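Local coordinates for protein PP1b (Porcine reproductive and respiratory syndrome virus, PDB 6JDR) that is the helicase portion of a viral replicase polyprotein, and probably hydrolyses ATP to unwind RNA and DNA duplexes with 5' to 3' polarity, at residues 356-359 / 360-364; 370-373 / 374-378. The protein carries 1 engineered substitution. All coordinates share one frame; numbering follows the deposited sequence.

Interaction 1 of 2, residues 356-359 / 360-364; sequences RALV and AITRA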
loop_
_atom_site.group_PDB
_atom_site.type_symbol
_atom_site.label_atom_id
_atom_site.label_comp_id
_atom_site.label_asym_id
_atom_site.label_seq_id
_atom_site.Cartn_x
_atom_site.Cartn_y
_atom_site.Cartn_z
ATOM N N ARG A 356 5.946 -14.405 29.172
ATOM C CA ARG A 356 7.119 -15.295 29.225
ATOM C C ARG A 356 7.519 -15.804 27.844
ATOM O O ARG A 356 8.701 -15.855 27.510
ATOM C CB ARG A 356 6.847 -16.517 30.111
ATOM C CG ARG A 356 6.672 -16.234 31.594
ATOM C CD ARG A 356 6.617 -17.537 32.385
ATOM N NE ARG A 356 5.922 -17.387 33.663
ATOM C CZ ARG A 356 6.419 -16.771 34.737
ATOM N NH1 ARG A 356 7.634 -16.224 34.718
ATOM N NH2 ARG A 356 5.690 -16.694 35.847
ATOM N N ALA A 357 6.528 -16.204 27.054
ATOM C CA ALA A 357 6.782 -16.715 25.710
ATOM C C ALA A 357 7.342 -15.628 24.800
ATOM O O ALA A 357 8.218 -15.894 23.985
ATOM C CB ALA A 357 5.514 -17.308 25.114
ATOM N N LEU A 358 6.840 -14.407 24.948
ATOM C CA LEU A 358 7.339 -13.278 24.171
ATOM C C LEU A 358 8.810 -13.012 24.477
ATOM O O LEU A 358 9.593 -12.731 23.572
ATOM C CB LEU A 358 6.511 -12.019 24.446
ATOM C CG LEU A 358 6.965 -10.732 23.747
ATOM C CD1 LEU A 358 7.114 -10.934 22.242
ATOM C CD2 LEU A 358 5.994 -9.598 24.041
ATOM N N VAL A 359 9.181 -13.103 25.750
ATOM C CA VAL A 359 10.569 -12.885 26.146
ATOM C C VAL A 359 11.448 -14.004 25.597
ATOM O O VAL A 359 12.518 -13.739 25.065
ATOM C CB VAL A 359 10.730 -12.785 27.676
ATOM C CG1 VAL A 359 12.202 -12.700 28.059
ATOM C CG2 VAL A 359 9.988 -11.570 28.210
ATOM N N ALA A 360 10.976 -15.242 25.705
ATOM C CA ALA A 360 11.751 -16.417 25.284
ATOM C C ALA A 360 12.032 -16.456 23.782
ATOM O O ALA A 360 13.130 -16.820 23.361
ATOM C CB ALA A 360 11.039 -17.693 25.710
ATOM N N ILE A 361 11.037 -16.083 22.983
ATOM C CA ILE A 361 11.159 -16.101 21.528
ATOM C C ILE A 361 12.063 -14.979 21.011
ATOM O O ILE A 361 12.686 -15.118 19.956
ATOM C CB ILE A 361 9.764 -16.004 20.869
ATOM C CG1 ILE A 361 8.920 -17.239 21.218
ATOM C CG2 ILE A 361 9.870 -15.841 19.357
ATOM C CD1 ILE A 361 9.563 -18.562 20.869
ATOM N N THR A 362 12.155 -13.882 21.757
ATOM C CA THR A 362 12.880 -12.698 21.298
ATOM C C THR A 362 14.303 -12.551 21.866
ATOM O O THR A 362 14.893 -11.475 21.773
ATOM C CB THR A 362 12.081 -11.423 21.627
ATOM O OG1 THR A 362 11.843 -11.360 23.038
ATOM C CG2 THR A 362 10.753 -11.415 20.880
ATOM N N ARG A 363 14.852 -13.618 22.448
ATOM C CA ARG A 363 16.237 -13.605 22.928
ATOM C C ARG A 363 17.226 -13.986 21.824
ATOM O O ARG A 363 18.325 -13.435 21.755
ATOM C CB ARG A 363 16.425 -14.573 24.101
ATOM C CG ARG A 363 15.539 -14.336 25.313
ATOM C CD ARG A 363 15.600 -12.901 25.806
ATOM N NE ARG A 363 14.687 -12.020 25.077
ATOM C CZ ARG A 363 14.731 -10.688 25.099
ATOM N NH1 ARG A 363 15.650 -10.043 25.810
ATOM N NH2 ARG A 363 13.845 -9.992 24.397
ATOM N N ALA A 364 16.837 -14.937 20.977
ATOM C CA ALA A 364 17.745 -15.513 19.984
ATOM C C ALA A 364 17.913 -14.632 18.755
ATOM O O ALA A 364 17.010 -13.876 18.384
ATOM C CB ALA A 364 17.260 -16.891 19.565
#
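Thr-362 OG1 is gripped from two directions. It donates to Leu-358 O at 2.7 Å. From the other direction Thr-362 OG1 accepts a nearly straight bond (175° at the hydrogen) from Arg-363 NH2, 2.8 Å away. This is the C-terminal end of helix 354-361, the helix of a beta-alpha-beta unit, and its sequence is consistent with motif VI of superfamily 1 helicases. The last regular helical bonds are Ala-360 N to Arg-356 O, 3.0 Å, and Ile-361 N to Ala-357 O, also 3.0 Å. Thr-362 then leaves helical geometry, and its amide makes weak bonds to both Leu-358 O and Val-359 O. Side chains complete the bonding where the helix ends. With OG1 set between its own backbone N and carbonyl carbon (chi1 58°), the threonine hydroxyl reaches back one turn to Leu-358 O, while Thr-362 CG2, its methyl, meets Leu-358 CD1 at 3.9 Å. Threonine suits the site because one branch is polar and the other apolar.

Outside this turn, Leu-358 and Thr-362 both pack on Ile-287, Arg-356 forms a salt bridge with Asp-332, and Arg-363 NH1 has a weak bond to Ala-337 O. Ala-360 is small enough to lie close against strand 342-345 at Leu-344. Arg-363, its chain bent at both chi2 and chi3, folds back over the helix end: NE makes a weak bond to Val-359 O at 2.8 Å, and Thr-362 OG1 lies at the guanidinium edge, in its plane. These two bonds should restrain rotation of the group, over one face of which sits Val-359 CG1, 3.9 Å from Arg-363 NE.

Interaction 2 of 2, residues 370-373 / 374-378; sequences VYDP and HRQLQ
A type I beta turn, Asp-372 to Arg-375, with the Asp-372 carboxylate binding the amides that follow, carries the chain out of strand 367-371 into the next loop. Arg-375 N closes the turn on Asp-372 O at 3.1 Å. Pro-373, its ring already fixing phi near -67°, suits the second position, and its CD lies over the centre of one face of the Tyr-371 ring.

Asp-372 has CG anti to the backbone N (chi1 -174°), and its two oxygens divide the work: Asp-372 OD1 takes Gln-376 N at 3.1 Å, Asp-372 OD2 takes Leu-377 N at 3.2 Å. Both come from the syn side, the Leu-377 bond more tilted from the carboxylate plane. A water donates to Asp-372 OD1 at 2.6 Å and accepts from His-374 N and Gln-376 NE2. In the side-chain amide of Gln-376, OE1 accepts from Ser-351 N and NE2 donates to Thr-348 O; His-374 NE2 bonds Pro-347 O. On the buried side, branched Val-370 CG2 and Leu-377 CD2 meet at 3.9 Å.

Aspartate is short enough to bind adjacent amides of its own chain; with three donors on a buried carboxylate, the ionised form is probably favoured.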
loop_
_atom_site.group_PDB
_atom_site.type_symbol
_atom_site.label_atom_id
_atom_site.label_comp_id
_atom_site.label_asym_id
_atom_site.label_seq_id
_atom_site.Cartn_x
_atom_site.Cartn_y
_atom_site.Cartn_z
ATOM N N VAL A 370 13.197 -25.577 20.421
ATOM C CA VAL A 370 12.098 -25.595 21.374
ATOM C C VAL A 370 11.700 -27.030 21.728
ATOM O O VAL A 370 11.224 -27.790 20.882
ATOM C CB VAL A 370 10.893 -24.747 20.883
ATOM C CG1 VAL A 370 10.525 -25.064 19.439
ATOM C CG2 VAL A 370 9.691 -24.913 21.806
ATOM N N TYR A 371 11.937 -27.389 22.988
ATOM C CA TYR A 371 11.478 -28.652 23.545
ATOM C C TYR A 371 10.121 -28.390 24.180
ATOM O O TYR A 371 10.034 -27.758 25.235
ATOM C CB TYR A 371 12.478 -29.178 24.580
ATOM C CG TYR A 371 12.069 -30.485 25.217
ATOM C CD1 TYR A 371 11.890 -31.629 24.446
ATOM C CD2 TYR A 371 11.866 -30.581 26.589
ATOM C CE1 TYR A 371 11.517 -32.831 25.023
ATOM C CE2 TYR A 371 11.493 -31.779 27.172
ATOM C CZ TYR A 371 11.320 -32.901 26.385
ATOM O OH TYR A 371 10.946 -34.093 26.955
ATOM N N ASP A 372 9.068 -28.864 23.519
ATOM C CA ASP A 372 7.695 -28.542 23.900
ATOM C C ASP A 372 6.832 -29.797 23.834
ATOM O O ASP A 372 5.941 -29.901 22.994
ATOM C CB ASP A 372 7.145 -27.450 22.973
ATOM C CG ASP A 372 5.767 -26.964 23.387
ATOM O OD1 ASP A 372 5.442 -27.039 24.586
ATOM O OD2 ASP A 372 5.003 -26.498 22.513
ATOM N N PRO A 373 7.089 -30.757 24.736
ATOM C CA PRO A 373 6.407 -32.052 24.705
ATOM C C PRO A 373 4.916 -31.977 25.008
ATOM O O PRO A 373 4.175 -32.875 24.615
ATOM C CB PRO A 373 7.128 -32.850 25.795
ATOM C CG PRO A 373 7.627 -31.817 26.741
ATOM C CD PRO A 373 8.018 -30.656 25.877
ATOM N N HIS A 374 4.485 -30.927 25.705
ATOM C CA HIS A 374 3.070 -30.735 26.032
ATOM C C HIS A 374 2.320 -29.915 24.974
ATOM O O HIS A 374 1.108 -29.708 25.102
ATOM C CB HIS A 374 2.926 -30.049 27.394
ATOM C CG HIS A 374 3.653 -30.742 28.502
ATOM N ND1 HIS A 374 3.146 -31.851 29.143
ATOM C CD2 HIS A 374 4.847 -30.482 29.087
ATOM C CE1 HIS A 374 3.997 -32.246 30.073
ATOM N NE2 HIS A 374 5.036 -31.432 30.060
ATOM N N ARG A 375 3.035 -29.447 23.948
ATOM C CA ARG A 375 2.456 -28.606 22.896
ATOM C C ARG A 375 1.699 -27.414 23.483
ATOM O O ARG A 375 0.534 -27.182 23.156
ATOM C CB ARG A 375 1.543 -29.433 21.977
ATOM C CG ARG A 375 2.255 -30.541 21.210
ATOM C CD ARG A 375 3.366 -29.987 20.328
ATOM N NE ARG A 375 3.686 -30.860 19.197
ATOM C CZ ARG A 375 4.579 -30.578 18.247
ATOM N NH1 ARG A 375 5.267 -29.438 18.275
ATOM N NH2 ARG A 375 4.789 -31.443 17.259
ATOM N N GLN A 376 2.374 -26.671 24.356
ATOM C CA GLN A 376 1.774 -25.526 25.045
ATOM C C GLN A 376 2.160 -24.171 24.445
ATOM O O GLN A 376 1.571 -23.147 24.798
ATOM C CB GLN A 376 2.127 -25.561 26.537
ATOM C CG GLN A 376 3.568 -25.211 26.880
ATOM C CD GLN A 376 3.921 -25.567 28.312
ATOM O OE1 GLN A 376 3.489 -24.900 29.254
ATOM N NE2 GLN A 376 4.713 -26.620 28.482
ATOM N N LEU A 377 3.147 -24.161 23.552
ATOM C CA LEU A 377 3.562 -22.933 22.875
ATOM C C LEU A 377 2.552 -22.517 21.796
ATOM O O LEU A 377 2.326 -21.326 21.581
ATOM C CB LEU A 377 4.954 -23.104 22.263
ATOM C CG LEU A 377 5.550 -21.875 21.570
ATOM C CD1 LEU A 377 5.581 -20.672 22.503
ATOM C CD2 LEU A 377 6.945 -22.181 21.048
ATOM N N GLN A 378 1.958 -23.509 21.130
ATOM C CA GLN A 378 0.883 -23.292 20.150
ATOM C C GLN A 378 -0.258 -22.444 20.699
ATOM O O GLN A 378 -0.744 -21.542 20.021
ATOM C CB GLN A 378 0.301 -24.634 19.692
ATOM C CG GLN A 378 1.218 -25.440 18.787
ATOM C CD GLN A 378 0.768 -26.879 18.623
ATOM O OE1 GLN A 378 -0.381 -27.225 18.912
ATOM N NE2 GLN A 378 1.677 -27.732 18.155
HETATM O O HOH W 1 5.623 -28.526 26.727
#

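Overall arrangement
Following the chain, helix 354-361 comes first, and interaction 1 finishes its C-terminal turn before a short connection leads into strand 367-371. Interaction 2 opens at the end of that strand and turns the chain into the loop ahead of strand 392-395. The two lie in series, neither enclosing nor crossing the other, and each closes only a turn of a few residues. Their centres are about 14 Å apart, yet they touch through Ala-357 CB and Leu-377 CD1, 4.3 Å apart, so the loop after strand 367-371 packs on the helix that precedes the strand in the beta-alpha-beta unit of strands 342-345 and 367-371.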